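Local coordinates for protein omega transaminase (Pseudomonas sp., PDB 5LHA) that probably transfers amino groups between amines and keto compounds as a PLP-dependent fold type I transaminase, here holding its cofactor as pyridoxamine phosphate, at residues Gly68-Ala72 with Ser73-Ala77; Gly361-Leu364 with Leu365-Gln369. One frame throughout, in Å; residues are numbered along the deposited sequence.

Contact 1: residues Gly68-Ala72 with Ser73-Ala77; sequences GHNRA and SVKAA
The side chain of K75 reaches N70 because its CG lies anti to its own carbonyl carbon (chi1 -64°) and its chain bends at chi3 (-45°). The bend carries NZ back past the first turn of helix 72-85. This is the N-terminal start of that helix, with R71 at the N-cap position. K75 NZ donates to N70 OD1 at 2.7 Å. The lysine end comes in over the amide, with NZ raised 40° from the plane of the carbonyl it binds. The methylene CD of K75 also lies 3.2 Å from N70 OD1. The other polar atom of the amide is held too: ND2 donates to D43, which fixes the rotation of the group. K75 NZ has a further partner in a salt bridge to D83 of the second subunit, so the start of the helix takes part in the subunit interface. L82 of that subunit packs on both N70 and K75.

The backbone closes the first turn. K75 N donates to R71 O at 3.1 Å. A76 N donates to A72 O at 2.8 Å, forming the next bond of the helix. CG of K75 lies 3.3 Å from R71 O. On the inner side, R71 CB meets V74 CG2 at 4.1 Å, and V74 packs on helix 335-350. The guanidinium of R71 turns to the I67 carbonyl and to E351. A water bridges N70 and K75 a second time: it donates to N70 O at 2.9 Å and accepts from K75 NZ at 3.2 Å.

Contact 2: residues Gly361-Leu364 with Leu365-Gln369; sequences GAQL and LEQLQ
The side chains of Q363 and Q367 run alongside each other in the same direction, one turn apart near the C-terminal end of helix 353-368. Their amide planes differ by 9°, and the two groups lie almost in one plane. Q363 NE2 donates to Q367 OE1 at 3.4 Å, which makes a weak bond. Both chains are extended beyond CG but start differently. Q363 has CG anti to its backbone N (chi1 174°), while Q367 has CG anti to its carbonyl carbon (chi1 -68°), which turns it back toward Q363. Its OE1 therefore also comes within 3.4 Å of Q363 CG. Q367 N also bonds to Q363 O, and Q367 CG comes within 3.3 Å of that same oxygen.

The leucines form the second i to i+4 pair. L364 and L368 are angled across one another, with L364 CG 4.0 Å from L368 CD1. They belong to the buried face: L364 packs on V447 and L368 on L450, both of helix 440-457. L368 also touches V381 of strand 378-384, as does L365.

Regular alpha-helical bonds run along the backbone. L365 N to G361 O is 2.7 Å, and E366 N to A362 O is 2.8 Å. The pattern then weakens. L368 N reaches L364 O only weakly, at 3.2 Å. L368 N also donates to L365 O at 3.1 Å, an i to i+3 bond as in a 3-10 turn.

From the N terminus, contact 1 comes first, where the loop after helix 60-63 runs into helix 72-85. Contact 2 follows much later, within helix 353-368. Each joins consecutive residues, so neither closes a long loop. They stand in series and neither nest nor cross. Their centres are 29 Å apart and their nearest atoms about 15 Å apart. Contact 1 lies at the surface, between helix 335-350 and the second subunit. Contact 2 lies within one subunit, where its helix packs against helix 440-457 and strand 378-384, an outer strand of the seven-stranded sheet that includes strands 37-43 and 421-426.

Contact 1: residues Gly68-Ala72 with Ser73-Ala77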
loop_
_atom_site.group_PDB
_atom_site.type_symbol
_atom_site.label_atom_id
_atom_site.label_comp_id
_atom_site.label_asym_id
_atom_site.label_seq_id
_atom_site.Cartn_x
_atom_site.Cartn_y
_atom_site.Cartn_z
ATOM N N GLY A 68 33.937 -18.035 -20.009
ATOM C CA GLY A 68 34.138 -19.468 -20.045
ATOM C C GLY A 68 34.460 -20.054 -18.679
ATOM O O GLY A 68 34.900 -19.371 -17.757
ATOM N N HIS A 69 34.259 -21.360 -18.561
ATOM C CA HIS A 69 34.543 -22.024 -17.300
ATOM C C HIS A 69 36.045 -22.225 -17.120
ATOM O O HIS A 69 36.803 -22.327 -18.089
ATOM C CB HIS A 69 33.848 -23.387 -17.224
ATOM C CG HIS A 69 32.357 -23.324 -17.328
ATOM N ND1 HIS A 69 31.546 -23.118 -16.233
ATOM C CD2 HIS A 69 31.527 -23.491 -18.385
ATOM C CE1 HIS A 69 30.281 -23.125 -16.616
ATOM N NE2 HIS A 69 30.242 -23.353 -17.916
ATOM N N ASN A 70 36.470 -22.248 -15.856
ATOM C CA ASN A 70 37.800 -22.735 -15.468
ATOM C C ASN A 70 38.941 -21.878 -16.029
ATOM O O ASN A 70 39.989 -22.394 -16.421
ATOM C CB ASN A 70 37.977 -24.200 -15.867
ATOM C CG ASN A 70 38.888 -24.955 -14.923
ATOM O OD1 ASN A 70 39.124 -24.531 -13.796
ATOM N ND2 ASN A 70 39.384 -26.098 -15.371
ATOM N N ARG A 71 38.748 -20.559 -16.066
ATOM C CA ARG A 71 39.825 -19.647 -16.458
ATOM C C ARG A 71 40.871 -19.566 -15.344
ATOM O O ARG A 71 40.547 -19.206 -14.206
ATOM C CB ARG A 71 39.268 -18.260 -16.770
ATOM C CG ARG A 71 38.364 -18.193 -18.004
ATOM C CD ARG A 71 39.106 -18.573 -19.288
ATOM N NE ARG A 71 40.136 -17.610 -19.668
ATOM C CZ ARG A 71 39.959 -16.618 -20.539
ATOM N NH1 ARG A 71 38.784 -16.443 -21.135
ATOM N NH2 ARG A 71 40.961 -15.796 -20.818
ATOM N N ALA A 72 42.130 -19.896 -15.675
ATOM C CA ALA A 72 43.173 -20.016 -14.655
ATOM C C ALA A 72 43.430 -18.686 -13.952
ATOM O O ALA A 72 43.491 -18.629 -12.719
ATOM C CB ALA A 72 44.458 -20.558 -15.282
ATOM N N SER A 73 43.579 -17.604 -14.720
ATOM C CA SER A 73 43.893 -16.294 -14.139
ATOM C C SER A 73 42.871 -15.867 -13.081
ATOM O O SER A 73 43.238 -15.288 -12.050
ATOM C CB SER A 73 43.982 -15.249 -15.253
ATOM O OG SER A 73 42.739 -15.101 -15.916
ATOM N N VAL A 74 41.581 -16.083 -13.349
ATOM C CA VAL A 74 40.532 -15.750 -12.383
ATOM C C VAL A 74 40.617 -16.650 -11.153
ATOM O O VAL A 74 40.455 -16.190 -10.016
ATOM C CB VAL A 74 39.147 -15.832 -13.050
ATOM C CG1 VAL A 74 38.045 -15.395 -12.081
ATOM C CG2 VAL A 74 39.116 -14.986 -14.314
ATOM N N LYS A 75 40.822 -17.954 -11.361
ATOM C CA LYS A 75 41.006 -18.853 -10.226
ATOM C C LYS A 75 42.215 -18.444 -9.388
ATOM O O LYS A 75 42.185 -18.538 -8.155
ATOM C CB LYS A 75 41.147 -20.301 -10.698
ATOM C CG LYS A 75 39.918 -20.887 -11.385
ATOM C CD LYS A 75 40.105 -22.379 -11.659
ATOM C CE LYS A 75 41.483 -22.690 -12.233
ATOM N NZ LYS A 75 41.607 -24.110 -12.698
ATOM N N ALA A 76 43.299 -18.016 -10.045
ATOM C CA ALA A 76 44.489 -17.554 -9.327
ATOM C C ALA A 76 44.217 -16.274 -8.541
ATOM O O ALA A 76 44.748 -16.091 -7.439
ATOM C CB ALA A 76 45.651 -17.349 -10.302
ATOM N N ALA A 77 43.424 -15.360 -9.102
ATOM C CA ALA A 77 43.077 -14.140 -8.378
ATOM C C ALA A 77 42.317 -14.446 -7.094
ATOM O O ALA A 77 42.593 -13.854 -6.045
ATOM C CB ALA A 77 42.250 -13.217 -9.277
HETATM O O HOH W 1 42.365 -23.880 -15.826
#

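Contact 2: residues Gly361-Leu364 with Leu365-Gln369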
loop_
_atom_site.group_PDB
_atom_site.type_symbol
_atom_site.label_atom_id
_atom_site.label_comp_id
_atom_site.label_asym_id
_atom_site.label_seq_id
_atom_site.Cartn_x
_atom_site.Cartn_y
_atom_site.Cartn_z
ATOM N N GLY A 361 27.481 -13.307 -32.825
ATOM C CA GLY A 361 26.037 -13.279 -32.626
ATOM C C GLY A 361 25.262 -13.013 -33.903
ATOM O O GLY A 361 24.252 -13.668 -34.177
ATOM N N ALA A 362 25.691 -12.003 -34.673
ATOM C CA ALA A 362 25.076 -11.728 -35.971
ATOM C C ALA A 362 25.154 -12.947 -36.883
ATOM O O ALA A 362 24.153 -13.356 -37.482
ATOM C CB ALA A 362 25.751 -10.519 -36.626
ATOM N N GLN A 363 26.357 -13.500 -37.042
ATOM C CA GLN A 363 26.534 -14.742 -37.785
ATOM C C GLN A 363 25.560 -15.813 -37.301
ATOM O O GLN A 363 24.851 -16.434 -38.102
ATOM C CB GLN A 363 27.996 -15.195 -37.664
ATOM C CG GLN A 363 28.344 -16.559 -38.268
ATOM C CD GLN A 363 29.728 -17.064 -37.837
ATOM O OE1 GLN A 363 30.626 -16.269 -37.537
ATOM N NE2 GLN A 363 29.900 -18.388 -37.813
ATOM N N LEU A 364 25.482 -16.015 -35.982
ATOM C CA LEU A 364 24.595 -17.043 -35.449
ATOM C C LEU A 364 23.137 -16.731 -35.768
ATOM O O LEU A 364 22.391 -17.614 -36.211
ATOM C CB LEU A 364 24.802 -17.176 -33.937
ATOM C CG LEU A 364 23.939 -18.164 -33.147
ATOM C CD1 LEU A 364 24.078 -19.581 -33.701
ATOM C CD2 LEU A 364 24.272 -18.132 -31.665
ATOM N N LEU A 365 22.721 -15.472 -35.570
ATOM C CA LEU A 365 21.342 -15.070 -35.862
ATOM C C LEU A 365 21.006 -15.286 -37.333
ATOM O O LEU A 365 19.926 -15.786 -37.667
ATOM C CB LEU A 365 21.134 -13.603 -35.473
ATOM C CG LEU A 365 19.742 -12.967 -35.640
ATOM C CD1 LEU A 365 18.746 -13.557 -34.659
ATOM C CD2 LEU A 365 19.799 -11.452 -35.490
ATOM N N GLU A 366 21.936 -14.926 -38.219
ATOM C CA GLU A 366 21.766 -15.153 -39.651
ATOM C C GLU A 366 21.496 -16.620 -39.949
ATOM O O GLU A 366 20.596 -16.954 -40.726
ATOM C CB GLU A 366 23.034 -14.698 -40.381
ATOM C CG GLU A 366 23.178 -15.183 -41.823
ATOM C CD GLU A 366 24.571 -14.898 -42.405
ATOM O OE1 GLU A 366 25.372 -14.202 -41.735
ATOM O OE2 GLU A 366 24.873 -15.389 -43.521
ATOM N N GLN A 367 22.279 -17.511 -39.341
ATOM C CA GLN A 367 22.165 -18.939 -39.608
ATOM C C GLN A 367 20.866 -19.541 -39.082
ATOM O O GLN A 367 20.480 -20.630 -39.525
ATOM C CB GLN A 367 23.364 -19.661 -38.994
ATOM C CG GLN A 367 24.684 -19.338 -39.661
ATOM C CD GLN A 367 25.837 -20.115 -39.060
ATOM O OE1 GLN A 367 26.823 -19.528 -38.611
ATOM N NE2 GLN A 367 25.718 -21.441 -39.038
ATOM N N LEU A 368 20.192 -18.869 -38.145
ATOM C CA LEU A 368 18.958 -19.375 -37.558
ATOM C C LEU A 368 17.703 -18.958 -38.315
ATOM O O LEU A 368 16.637 -19.537 -38.078
ATOM C CB LEU A 368 18.867 -18.920 -36.096
ATOM C CG LEU A 368 19.918 -19.582 -35.189
ATOM C CD1 LEU A 368 20.111 -18.814 -33.889
ATOM C CD2 LEU A 368 19.548 -21.031 -34.903
ATOM N N GLN A 369 17.801 -17.977 -39.207
ATOM C CA GLN A 369 16.620 -17.516 -39.933
ATOM C C GLN A 369 15.946 -18.586 -40.785
ATOM O O GLN A 369 14.703 -18.602 -40.821
ATOM C CB GLN A 369 16.990 -16.287 -40.764
ATOM C CG GLN A 369 17.399 -15.130 -39.875
ATOM C CD GLN A 369 16.303 -14.775 -38.882
ATOM O OE1 GLN A 369 15.151 -14.601 -39.255
ATOM N NE2 GLN A 369 16.654 -14.708 -37.602
#